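Local coordinates for protein XoxI (PDB 3CNW) that is of unknown function but belongs to the polyketide cyclase and lipid-transport family, so it probably binds a small hydrophobic ligand, at residues A[80-85]-A[120-125]. Residues are numbered along the deposited sequence; the frame is centred on the assembly and turned at random.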
# COMPACT_ATOMS: atom_id res chain seq x y z
N PRO A 80 11.98 16.86 9.74
CA PRO A 80 12.46 18.13 10.28
C PRO A 80 11.49 19.28 10.00
O PRO A 80 11.70 20.40 10.43
CB PRO A 80 13.79 18.32 9.56
CG PRO A 80 13.47 17.78 8.19
CD PRO A 80 12.73 16.50 8.52
N PHE A 81 10.42 18.99 9.26
CA PHE A 81 9.43 20.00 8.91
C PHE A 81 8.75 20.60 10.13
O PHE A 81 8.50 19.89 11.10
CB PHE A 81 8.36 19.40 8.02
CG PHE A 81 8.89 18.84 6.75
CD1 PHE A 81 9.81 19.56 6.00
CD2 PHE A 81 8.45 17.61 6.27
CE1 PHE A 81 10.29 19.08 4.79
CE2 PHE A 81 8.92 17.10 5.06
CZ PHE A 81 9.85 17.85 4.32
N PRO A 82 8.43 21.90 10.08
CA PRO A 82 7.78 22.56 11.21
C PRO A 82 6.26 22.42 11.20
O PRO A 82 5.55 23.42 11.12
CB PRO A 82 8.24 24.00 11.06
CG PRO A 82 8.22 24.18 9.58
CD PRO A 82 8.85 22.89 9.07
N VAL A 83 5.78 21.19 11.28
CA VAL A 83 4.34 20.93 11.30
C VAL A 83 4.09 19.68 12.11
O VAL A 83 5.02 18.97 12.47
CB VAL A 83 3.75 20.68 9.87
CG1 VAL A 83 3.96 21.89 8.98
CG2 VAL A 83 4.36 19.42 9.25
N THR A 84 2.81 19.42 12.39
CA THR A 84 2.38 18.24 13.12
C THR A 84 0.98 17.90 12.59
O THR A 84 0.33 18.75 11.96
CB THR A 84 2.37 18.50 14.66
OG1 THR A 84 2.23 17.26 15.35
CG2 THR A 84 1.24 19.44 15.05
N ASN A 85 0.52 16.68 12.81
CA ASN A 85 -0.79 16.25 12.32
C ASN A 85 -0.80 16.32 10.79
O ASN A 85 -1.83 16.56 10.17
CB ASN A 85 -1.91 17.15 12.85
CG ASN A 85 -1.91 17.26 14.36
OD1 ASN A 85 -1.89 16.25 15.07
ND2 ASN A 85 -1.96 18.49 14.86
N ILE A 120 2.56 26.48 4.36
CA ILE A 120 1.91 26.30 3.08
C ILE A 120 2.92 26.46 1.95
O ILE A 120 3.00 25.61 1.06
CB ILE A 120 0.72 27.28 2.95
CG1 ILE A 120 -0.40 26.82 3.89
CG2 ILE A 120 0.25 27.35 1.51
CD1 ILE A 120 -1.57 27.79 4.03
N ASN A 121 3.71 27.53 1.98
CA ASN A 121 4.71 27.73 0.94
C ASN A 121 5.66 26.53 0.82
O ASN A 121 5.94 26.06 -0.28
CB ASN A 121 5.53 29.00 1.19
CG ASN A 121 4.75 30.26 0.86
OD1 ASN A 121 4.06 30.32 -0.15
ND2 ASN A 121 4.87 31.26 1.71
N LEU A 122 6.16 26.04 1.95
CA LEU A 122 7.07 24.91 1.94
C LEU A 122 6.48 23.71 1.20
O LEU A 122 7.02 23.26 0.19
CB LEU A 122 7.42 24.49 3.38
CG LEU A 122 8.21 23.17 3.52
CD1 LEU A 122 9.60 23.33 2.90
CD2 LEU A 122 8.32 22.77 4.99
N PHE A 123 5.37 23.20 1.70
CA PHE A 123 4.76 22.06 1.08
C PHE A 123 4.25 22.31 -0.32
O PHE A 123 4.37 21.44 -1.19
CB PHE A 123 3.68 21.52 2.01
CG PHE A 123 4.24 20.85 3.23
CD1 PHE A 123 4.87 19.61 3.11
CD2 PHE A 123 4.23 21.48 4.47
CE1 PHE A 123 5.50 19.01 4.21
CE2 PHE A 123 4.85 20.89 5.57
CZ PHE A 123 5.49 19.65 5.45
N HIS A 124 3.71 23.49 -0.57
CA HIS A 124 3.24 23.78 -1.91
C HIS A 124 4.47 23.72 -2.83
O HIS A 124 4.40 23.21 -3.94
CB HIS A 124 2.61 25.15 -1.98
CG HIS A 124 1.81 25.37 -3.22
ND1 HIS A 124 0.50 24.96 -3.33
CD2 HIS A 124 2.15 25.89 -4.42
CE1 HIS A 124 0.07 25.22 -4.56
NE2 HIS A 124 1.05 25.78 -5.23
N GLY A 125 5.59 24.24 -2.35
CA GLY A 125 6.82 24.22 -3.13
C GLY A 125 7.26 22.80 -3.45
O GLY A 125 7.73 22.52 -4.55
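The edge of the F123 ring is driven toward the face of F81, a T-shaped pair that illustrates how a helix aromatic can pack against a loop with no hydrogen bond between them. The two centroids stand 5.0 Å apart and the planes are inclined at 71°, with CE1 of F123 lying above the F81 face but displaced toward its rim. The leading corner of the helix ring is its CZ, which comes within 3.7 Å of F81 CD2. Because F123 CG lies opposite its own carbonyl carbon (chi1 -72°), a side chain whose first bond does not aim at the loop still delivers its far edge there. V83 points back toward F123 and meets the neighbouring part of its leading edge: V83 CG1 sits 3.7 Å from F123 CE2, near the ring plane, while CG2 touches both CE2 and CZ. The far edge of F123 thus meets both an aromatic face and a branched aliphatic side chain, and the rings of Y86 and F109 add to the enclosure of this buried residue.

The architecture is that of the Bet v 1-like, or helix-grip, fold, in which a long C-terminal helix, here 116-139, packs against a curved antiparallel sheet; this contact joins the N-terminal half of the helix to the loop before strand 83-94 and to the strand's first residue, V83. L122, with CG anti to the backbone N (chi1 171°), still brings CD2 to within 3.7 Å of F81 CD1, approaching that ring obliquely. The fit slackens only at P82, where L122 CD2 lies 4.1 Å from P82 CD. P82 is the centre of an inverse gamma turn, closed by a weak hydrogen bond from V83 N to F81 O. F81, P82, V83 and L122 are all partly exposed, whereas F123 is buried.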